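Local coordinates for DNA gyrase, B subunit, truncated (Myxococcus xanthus, PDB 3CWV), which probably catalyses the ATP-dependent breakage, passage and rejoining of double-stranded DNA, as a GyrB-type subunit of a type II topoisomerase, at residues H268-T273 with G327-I332; F230-D235 with K334-L339; T262-A267 with K320-I325. All coordinates share one frame; numbering follows the deposited sequence.

In the fold
The three contacts all lie in the S5-like part of the chain. Edge strand 228-234 comes first; segment 230-235, which runs one residue past its end, takes part in the contact that closes the longest loop. Next come the loop 262-267 and, directly after it, 268-273 at the start of helix 267-284. The chain returns at 320-325, closing interaction 3, then at 327-332, closing interaction 1, and finally at 334-339, closing interaction 2. Interactions 1 and 3 therefore cross in sequence, while both fall within the span of interaction 2. Physically, His268 and Leu323 join interactions 1 and 3, and Trp234, Val272 and Leu336 join 1 and 2, so two helices, their preceding loops and the sheet pack as one unit.

Interaction 1: residues H268-T273 with G327-I332; sequences HVKGVT and GLEEAI
Gly271 and Glu329 mark the closest backbone approach, their CA atoms 4.2 Å apart, where two helical segments run in nearly the same direction, their axes 7.5 Å apart and inclined by 32°. Glycine explains this closeness. A beta carbon on Gly271 would point at the other helix and clash with Ile332 CB and the carbonyl oxygen of Glu329; without one, Gly271 CA lies 3.4 Å from Glu329 O.

Ile332 fills the groove beside this glycine. Its CG2 branch, anti to the backbone N, lies against the Gly271 backbone, 3.6 Å from Gly271 C, and also meets the CG2 methyl of Val272 obliquely at 3.9 Å. The other branch carries CD1 back toward the preceding turn, where it rests 3.5 Å from His268 O. A beta-branched residue suits this place because its two arms serve successive turns of the facing helix. Leu328, one turn earlier, adds its CD2 methyl beside the backbone N and CB of His268.

On the solvent side Glu329 stretches out, CG anti to the backbone N (chi1 170°), and lays its carboxylate over the bent chain of Lys270. The lysine's CE comes within 3.7 Å of Glu329 OE2, yet NZ stays 4.5 Å from that oxygen, too far for a salt bridge; the opposite charges probably attract only loosely here, next to solvent.

The inward side rests on the sheet. His268 and Val272 pack on Val304 of strand 300-307, and His268 also reaches Ser255 of strand 252-257, while Leu328 and Ala331 touch Trp234 and Ile332 touches Phe232, both on edge strand 228-234.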
loop_
_atom_site.group_PDB
_atom_site.type_symbol
_atom_site.label_atom_id
_atom_site.label_comp_id
_atom_site.label_asym_id
_atom_site.label_seq_id
_atom_site.Cartn_x
_atom_site.Cartn_y
_atom_site.Cartn_z
ATOM N N HIS A 268 -8.024 12.962 6.252
ATOM C CA HIS A 268 -8.434 12.548 4.908
ATOM C C HIS A 268 -9.898 12.079 4.925
ATOM O O HIS A 268 -10.716 12.509 4.103
ATOM C CB HIS A 268 -7.488 11.464 4.325
ATOM C CG HIS A 268 -7.227 10.304 5.248
ATOM N ND1 HIS A 268 -6.862 9.054 4.792
ATOM C CD2 HIS A 268 -7.261 10.212 6.600
ATOM C CE1 HIS A 268 -6.674 8.243 5.820
ATOM N NE2 HIS A 268 -6.906 8.924 6.928
ATOM N N VAL A 269 -10.236 11.258 5.911
ATOM C CA VAL A 269 -11.581 10.734 6.053
ATOM C C VAL A 269 -12.563 11.837 6.463
ATOM O O VAL A 269 -13.638 11.971 5.861
ATOM C CB VAL A 269 -11.581 9.578 7.055
ATOM C CG1 VAL A 269 -13.002 9.189 7.503
ATOM C CG2 VAL A 269 -10.817 8.370 6.472
ATOM N N LYS A 270 -12.205 12.635 7.476
ATOM C CA LYS A 270 -13.089 13.701 7.923
ATOM C C LYS A 270 -13.405 14.716 6.829
ATOM O O LYS A 270 -14.517 15.215 6.762
ATOM C CB LYS A 270 -12.532 14.405 9.164
ATOM C CG LYS A 270 -12.982 13.751 10.473
ATOM C CD LYS A 270 -14.216 14.428 11.072
ATOM C CE LYS A 270 -13.871 15.832 11.577
ATOM N NZ LYS A 270 -14.774 16.316 12.672
ATOM N N GLY A 271 -12.449 15.021 5.966
ATOM C CA GLY A 271 -12.749 15.865 4.812
ATOM C C GLY A 271 -13.915 15.309 3.994
ATOM O O GLY A 271 -14.808 16.058 3.543
ATOM N N VAL A 272 -13.911 13.993 3.799
ATOM C CA VAL A 272 -14.905 13.339 2.957
ATOM C C VAL A 272 -16.247 13.304 3.659
ATOM O O VAL A 272 -17.255 13.647 3.073
ATOM C CB VAL A 272 -14.479 11.907 2.510
ATOM C CG1 VAL A 272 -15.632 11.201 1.706
ATOM C CG2 VAL A 272 -13.201 11.965 1.652
ATOM N N THR A 273 -16.271 12.880 4.914
ATOM C CA THR A 273 -17.537 12.713 5.587
ATOM C C THR A 273 -18.187 14.073 5.852
ATOM O O THR A 273 -19.411 14.206 5.761
ATOM C CB THR A 273 -17.401 11.934 6.890
ATOM O OG1 THR A 273 -16.576 12.671 7.795
ATOM C CG2 THR A 273 -16.785 10.554 6.636
ATOM N N GLY A 327 -4.638 21.516 7.291
ATOM C CA GLY A 327 -5.242 22.037 6.060
ATOM C C GLY A 327 -5.894 20.973 5.178
ATOM O O GLY A 327 -6.765 21.295 4.363
ATOM N N LEU A 328 -5.487 19.705 5.338
ATOM C CA LEU A 328 -5.982 18.626 4.466
ATOM C C LEU A 328 -7.502 18.428 4.558
ATOM O O LEU A 328 -8.175 18.304 3.546
ATOM C CB LEU A 328 -5.287 17.265 4.760
ATOM C CG LEU A 328 -5.766 16.111 3.850
ATOM C CD1 LEU A 328 -5.521 16.450 2.390
ATOM C CD2 LEU A 328 -5.076 14.774 4.177
ATOM N N GLU A 329 -8.035 18.377 5.773
ATOM C CA GLU A 329 -9.459 18.151 5.934
ATOM C C GLU A 329 -10.308 19.215 5.235
ATOM O O GLU A 329 -11.304 18.901 4.558
ATOM C CB GLU A 329 -9.822 18.110 7.415
ATOM C CG GLU A 329 -11.325 18.108 7.630
ATOM C CD GLU A 329 -11.723 18.158 9.097
ATOM O OE1 GLU A 329 -10.943 17.699 9.960
ATOM O OE2 GLU A 329 -12.830 18.655 9.374
ATOM N N GLU A 330 -9.935 20.479 5.423
ATOM C CA GLU A 330 -10.679 21.569 4.796
ATOM C C GLU A 330 -10.482 21.615 3.295
ATOM O O GLU A 330 -11.423 21.908 2.575
ATOM C CB GLU A 330 -10.346 22.921 5.420
ATOM C CG GLU A 330 -11.377 23.357 6.439
ATOM C CD GLU A 330 -12.786 23.384 5.855
ATOM O OE1 GLU A 330 -13.665 22.702 6.415
ATOM O OE2 GLU A 330 -13.003 24.072 4.832
ATOM N N ALA A 331 -9.267 21.333 2.828
ATOM C CA ALA A 331 -8.985 21.247 1.379
ATOM C C ALA A 331 -9.836 20.206 0.668
ATOM O O ALA A 331 -10.315 20.458 -0.441
ATOM C CB ALA A 331 -7.538 20.949 1.132
ATOM N N ILE A 332 -9.982 19.032 1.294
ATOM C CA ILE A 332 -10.835 17.945 0.784
ATOM C C ILE A 332 -12.307 18.335 0.844
ATOM O O ILE A 332 -13.026 18.150 -0.140
ATOM C CB ILE A 332 -10.640 16.647 1.594
ATOM C CG1 ILE A 332 -9.222 16.088 1.391
ATOM C CG2 ILE A 332 -11.692 15.575 1.234
ATOM C CD1 ILE A 332 -8.954 14.888 2.268
#

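Interaction 2: residues F230-D235 with K334-L339; sequences FDFTWD and KQLQPL
Gln335 is the first residue of the helical segment to meet the strand, laying its CG methylene over the centre of the Phe232 ring, 3.6 Å from the centroid and only 9° off the ring normal. This is a CH-pi contact. The bend at chi2 (82°) turns the amide back along the ring, their planes 16° apart, so the aliphatic stem and flat head of a glutamine can both use an aromatic surface. Leu336 follows, its CD2 methyl wedged between two rings: it lies over one face of Phe230, 3.6 Å from Phe230 CG, and meets Phe232 CE2 at the same distance. Reduced to an alanine, Phe232 would probably leave the Gln335 stem without its aromatic platform and open a gap beside the Leu336 methyl. One turn on, Leu339 brings its CB to 3.8 Å from Phe230 CE1, packing obliquely beside that ring. Phe340 adds an edge-to-face ring contact with Phe230. The inward-facing phenylalanines alternate with outward Asp231 and Thr233, the pattern of a strand with one face covered by a helix, here at the sheet edge of an alpha/beta S5-like domain.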
loop_
_atom_site.group_PDB
_atom_site.type_symbol
_atom_site.label_atom_id
_atom_site.label_comp_id
_atom_site.label_asym_id
_atom_site.label_seq_id
_atom_site.Cartn_x
_atom_site.Cartn_y
_atom_site.Cartn_z
ATOM N N PHE A 230 -13.889 9.852 -6.518
ATOM C CA PHE A 230 -13.134 11.099 -6.658
ATOM C C PHE A 230 -11.655 10.772 -6.735
ATOM O O PHE A 230 -11.202 9.770 -6.166
ATOM C CB PHE A 230 -13.395 12.030 -5.473
ATOM C CG PHE A 230 -14.834 12.400 -5.303
ATOM C CD1 PHE A 230 -15.440 13.300 -6.176
ATOM C CD2 PHE A 230 -15.582 11.858 -4.272
ATOM C CE1 PHE A 230 -16.767 13.648 -6.022
ATOM C CE2 PHE A 230 -16.915 12.205 -4.118
ATOM C CZ PHE A 230 -17.505 13.097 -4.996
ATOM N N ASP A 231 -10.910 11.572 -7.489
ATOM C CA ASP A 231 -9.474 11.414 -7.566
ATOM C C ASP A 231 -8.953 12.803 -7.866
ATOM O O ASP A 231 -9.217 13.328 -8.945
ATOM C CB ASP A 231 -9.094 10.472 -8.720
ATOM C CG ASP A 231 -7.583 10.283 -8.872
ATOM O OD1 ASP A 231 -6.770 10.786 -8.041
ATOM O OD2 ASP A 231 -7.195 9.610 -9.855
ATOM N N PHE A 232 -8.236 13.399 -6.918
ATOM C CA PHE A 232 -7.672 14.736 -7.143
ATOM C C PHE A 232 -6.395 14.943 -6.341
ATOM O O PHE A 232 -6.064 14.131 -5.482
ATOM C CB PHE A 232 -8.700 15.824 -6.804
ATOM C CG PHE A 232 -9.061 15.896 -5.340
ATOM C CD1 PHE A 232 -8.504 16.873 -4.524
ATOM C CD2 PHE A 232 -9.967 15.013 -4.789
ATOM C CE1 PHE A 232 -8.823 16.934 -3.183
ATOM C CE2 PHE A 232 -10.301 15.082 -3.454
ATOM C CZ PHE A 232 -9.724 16.042 -2.651
ATOM N N THR A 233 -5.687 16.030 -6.629
ATOM C CA THR A 233 -4.419 16.331 -5.967
ATOM C C THR A 233 -4.501 17.710 -5.304
ATOM O O THR A 233 -5.053 18.665 -5.873
ATOM C CB THR A 233 -3.248 16.227 -6.950
ATOM O OG1 THR A 233 -3.163 14.876 -7.431
ATOM C CG2 THR A 233 -1.916 16.582 -6.289
ATOM N N TRP A 234 -4.008 17.787 -4.076
ATOM C CA TRP A 234 -3.944 19.047 -3.343
ATOM C C TRP A 234 -2.585 19.153 -2.712
ATOM O O TRP A 234 -2.158 18.241 -1.991
ATOM C CB TRP A 234 -4.997 19.117 -2.242
ATOM C CG TRP A 234 -4.824 20.311 -1.343
ATOM C CD1 TRP A 234 -5.176 21.612 -1.624
ATOM C CD2 TRP A 234 -4.292 20.322 -0.008
ATOM N NE1 TRP A 234 -4.870 22.424 -0.559
ATOM C CE2 TRP A 234 -4.334 21.664 0.449
ATOM C CE3 TRP A 234 -3.776 19.334 0.843
ATOM C CZ2 TRP A 234 -3.878 22.042 1.727
ATOM C CZ3 TRP A 234 -3.328 19.709 2.119
ATOM C CH2 TRP A 234 -3.389 21.051 2.548
ATOM N N ASP A 235 -1.892 20.257 -3.001
ATOM C CA ASP A 235 -0.588 20.500 -2.441
ATOM C C ASP A 235 0.327 19.272 -2.541
ATOM O O ASP A 235 0.996 18.933 -1.573
ATOM C CB ASP A 235 -0.712 20.934 -0.967
ATOM C CG ASP A 235 0.408 21.837 -0.553
ATOM O OD1 ASP A 235 0.805 22.684 -1.393
ATOM O OD2 ASP A 235 0.907 21.700 0.585
ATOM N N LYS A 334 -13.689 21.320 0.887
ATOM C CA LYS A 334 -13.946 22.350 -0.114
ATOM C C LYS A 334 -13.992 21.808 -1.530
ATOM O O LYS A 334 -14.819 22.245 -2.334
ATOM C CB LYS A 334 -12.914 23.483 -0.034
ATOM C CG LYS A 334 -13.157 24.427 1.121
ATOM C CD LYS A 334 -11.943 25.301 1.417
ATOM C CE LYS A 334 -12.154 26.081 2.710
ATOM N NZ LYS A 334 -11.106 27.115 2.872
ATOM N N GLN A 335 -13.097 20.879 -1.845
ATOM C CA GLN A 335 -13.101 20.245 -3.153
ATOM C C GLN A 335 -14.355 19.393 -3.357
ATOM O O GLN A 335 -14.961 19.419 -4.432
ATOM C CB GLN A 335 -11.865 19.349 -3.322
ATOM C CG GLN A 335 -11.752 18.655 -4.690
ATOM C CD GLN A 335 -11.154 19.552 -5.751
ATOM O OE1 GLN A 335 -10.725 20.668 -5.460
ATOM N NE2 GLN A 335 -11.098 19.058 -6.983
ATOM N N LEU A 336 -14.730 18.619 -2.346
ATOM C CA LEU A 336 -15.728 17.578 -2.571
ATOM C C LEU A 336 -17.168 17.996 -2.313
ATOM O O LEU A 336 -18.086 17.446 -2.925
ATOM C CB LEU A 336 -15.420 16.337 -1.748
ATOM C CG LEU A 336 -14.090 15.646 -2.048
ATOM C CD1 LEU A 336 -14.076 14.343 -1.286
ATOM C CD2 LEU A 336 -13.928 15.397 -3.550
ATOM N N GLN A 337 -17.376 18.944 -1.398
ATOM C CA GLN A 337 -18.751 19.318 -1.038
ATOM C C GLN A 337 -19.615 19.772 -2.223
ATOM O O GLN A 337 -20.726 19.279 -2.370
ATOM C CB GLN A 337 -18.801 20.320 0.114
ATOM C CG GLN A 337 -20.191 20.460 0.711
ATOM C CD GLN A 337 -20.178 21.075 2.077
ATOM O OE1 GLN A 337 -19.657 20.491 3.025
ATOM N NE2 GLN A 337 -20.763 22.260 2.199
ATOM N N PRO A 338 -19.105 20.679 -3.081
ATOM C CA PRO A 338 -19.885 21.081 -4.267
ATOM C C PRO A 338 -20.037 19.976 -5.328
ATOM O O PRO A 338 -21.053 19.937 -6.031
ATOM C CB PRO A 338 -19.099 22.262 -4.846
ATOM C CG PRO A 338 -17.762 22.234 -4.210
ATOM C CD PRO A 338 -17.847 21.433 -2.954
ATOM N N LEU A 339 -19.035 19.104 -5.439
ATOM C CA LEU A 339 -19.120 17.940 -6.320
ATOM C C LEU A 339 -20.169 16.948 -5.860
ATOM O O LEU A 339 -20.875 16.388 -6.688
ATOM C CB LEU A 339 -17.762 17.245 -6.450
ATOM C CG LEU A 339 -16.608 18.011 -7.107
ATOM C CD1 LEU A 339 -15.333 17.161 -7.128
ATOM C CD2 LEU A 339 -16.944 18.481 -8.522
#

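Interaction 3: residues T262-A267 with K320-I325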
loop_
_atom_site.group_PDB
_atom_site.type_symbol
_atom_site.label_atom_id
_atom_site.label_comp_id
_atom_site.label_asym_id
_atom_site.label_seq_id
_atom_site.Cartn_x
_atom_site.Cartn_y
_atom_site.Cartn_z
ATOM N N THR A 262 -4.946 3.474 8.028
ATOM C CA THR A 262 -5.098 4.349 9.176
ATOM C C THR A 262 -6.380 3.887 9.841
ATOM O O THR A 262 -7.463 4.400 9.532
ATOM C CB THR A 262 -5.189 5.846 8.737
ATOM O OG1 THR A 262 -6.063 5.959 7.603
ATOM C CG2 THR A 262 -3.803 6.401 8.313
ATOM N N VAL A 263 -6.267 2.913 10.755
ATOM C CA VAL A 263 -7.464 2.328 11.375
ATOM C C VAL A 263 -8.313 3.292 12.208
ATOM O O VAL A 263 -9.470 2.978 12.496
ATOM C CB VAL A 263 -7.176 1.031 12.202
ATOM C CG1 VAL A 263 -6.542 -0.038 11.328
ATOM C CG2 VAL A 263 -6.278 1.330 13.418
ATOM N N ARG A 264 -7.759 4.445 12.606
ATOM C CA ARG A 264 -8.565 5.482 13.275
ATOM C C ARG A 264 -8.725 6.741 12.409
ATOM O O ARG A 264 -9.006 7.844 12.897
ATOM C CB ARG A 264 -8.030 5.801 14.684
ATOM C CG ARG A 264 -8.088 4.582 15.627
ATOM C CD ARG A 264 -7.657 4.919 17.082
ATOM N NE ARG A 264 -6.217 5.144 17.175
ATOM C CZ ARG A 264 -5.650 6.342 17.287
ATOM N NH1 ARG A 264 -4.328 6.446 17.362
ATOM N NH2 ARG A 264 -6.396 7.433 17.359
ATOM N N HIS A 265 -8.553 6.554 11.108
ATOM C CA HIS A 265 -8.981 7.549 10.122
ATOM C C HIS A 265 -8.225 8.857 10.289
ATOM O O HIS A 265 -7.002 8.840 10.265
ATOM C CB HIS A 265 -10.519 7.672 10.106
ATOM C CG HIS A 265 -11.204 6.350 9.939
ATOM N ND1 HIS A 265 -10.929 5.511 8.880
ATOM C CD2 HIS A 265 -12.096 5.690 10.721
ATOM C CE1 HIS A 265 -11.636 4.398 9.005
ATOM N NE2 HIS A 265 -12.356 4.482 10.112
ATOM N N GLY A 266 -8.909 9.981 10.439
ATOM C CA GLY A 266 -8.217 11.258 10.498
ATOM C C GLY A 266 -8.649 12.225 9.415
ATOM O O GLY A 266 -9.754 12.127 8.876
ATOM N N ALA A 267 -7.753 13.144 9.077
ATOM C CA ALA A 267 -8.106 14.322 8.288
ATOM C C ALA A 267 -8.595 13.998 6.871
ATOM O O ALA A 267 -9.469 14.690 6.355
ATOM C CB ALA A 267 -6.914 15.281 8.229
ATOM N N LYS A 320 0.595 5.881 14.396
ATOM C CA LYS A 320 0.274 6.183 12.981
ATOM C C LYS A 320 -1.121 5.702 12.567
ATOM O O LYS A 320 -1.361 5.367 11.406
ATOM C CB LYS A 320 1.333 5.628 12.040
ATOM C CG LYS A 320 2.733 6.149 12.330
ATOM C CD LYS A 320 3.746 5.287 11.614
ATOM C CE LYS A 320 4.301 5.991 10.403
ATOM N NZ LYS A 320 5.447 6.860 10.801
ATOM N N GLU A 321 -2.037 5.657 13.526
ATOM C CA GLU A 321 -3.365 5.156 13.235
ATOM C C GLU A 321 -4.314 6.266 12.805
ATOM O O GLU A 321 -5.366 5.985 12.236
ATOM C CB GLU A 321 -3.917 4.369 14.433
ATOM C CG GLU A 321 -3.136 3.106 14.675
ATOM C CD GLU A 321 -3.469 2.434 16.002
ATOM O OE1 GLU A 321 -4.260 2.989 16.791
ATOM O OE2 GLU A 321 -2.933 1.342 16.242
ATOM N N LEU A 322 -3.918 7.522 13.027
ATOM C CA LEU A 322 -4.792 8.667 12.758
ATOM C C LEU A 322 -4.012 9.754 12.030
ATOM O O LEU A 322 -3.085 10.357 12.571
ATOM C CB LEU A 322 -5.396 9.224 14.071
ATOM C CG LEU A 322 -6.592 10.187 13.993
ATOM C CD1 LEU A 322 -7.504 10.031 15.226
ATOM C CD2 LEU A 322 -6.151 11.643 13.827
ATOM N N LEU A 323 -4.410 10.024 10.804
ATOM C CA LEU A 323 -3.733 11.033 9.978
ATOM C C LEU A 323 -4.069 12.476 10.407
ATOM O O LEU A 323 -5.225 12.800 10.627
ATOM C CB LEU A 323 -4.144 10.814 8.519
ATOM C CG LEU A 323 -3.342 11.590 7.472
ATOM C CD1 LEU A 323 -1.973 10.936 7.296
ATOM C CD2 LEU A 323 -4.133 11.598 6.169
ATOM N N ALA A 324 -3.055 13.336 10.510
ATOM C CA ALA A 324 -3.255 14.712 10.913
ATOM C C ALA A 324 -2.331 15.590 10.084
ATOM O O ALA A 324 -1.185 15.845 10.473
ATOM C CB ALA A 324 -2.986 14.885 12.429
ATOM N N ILE A 325 -2.801 15.984 8.901
ATOM C CA ILE A 325 -2.061 16.910 8.015
ATOM C C ILE A 325 -2.789 18.250 8.015
ATOM O O ILE A 325 -3.938 18.329 7.608
ATOM C CB ILE A 325 -1.965 16.362 6.591
ATOM C CG1 ILE A 325 -1.088 15.091 6.572
ATOM C CG2 ILE A 325 -1.399 17.423 5.632
ATOM C CD1 ILE A 325 -1.100 14.309 5.246
#
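Arg264 and Glu321 form a salt bridge in which Arg264 NE donates to Glu321 OE1 at 2.9 Å, nearly straight at 167°. The oxygen lies in the guanidinium plane and uses its anti lone pair, but the carboxylate is turned 69° from that plane, so this is a single-bond grip and not a flat two-pronged pair. A bend at chi3 (-72°) folds the arginine back to present NE, and NH1 has a weak bond to Thr319 OG1. The same residues are joined again through their backbones, Arg264 N donating to Glu321 O at 2.9 Å.

Further along, Leu323 is gripped through both its backbone N and its backbone O: the N donates to His265 O at 2.9 Å, and the O accepts from Ala267 N at 3.0 Å. This is a single parallel-type beta bridge pairing Gly266 with Leu323. Only glycine fits at 266, since a beta carbon would collide with Leu323 O and, at these backbone angles, with the carbonyl oxygen of His265. Leu322 CA supplements the bridge with a CA-H...O contact to His265 O at 3.3 Å.

Around this bridge, Leu322 CD1 packs 3.5 Å from Arg264 NH2, and Val263 CG2 lies 3.8 Å from Glu321 CG, so the charged pair is flanked by hydrocarbon. Thr262 and His265 turn their polar ends to Ser255 OG on the neighbouring strand.

Two irregular loops are thus joined mainly by backbone bonds, which place few demands on side chains apart from Gly266; the ion pair at the surface adds a sequence-specific clasp at one end, probably tempered by solvent, while Ile325 N is buried without a partner at the other.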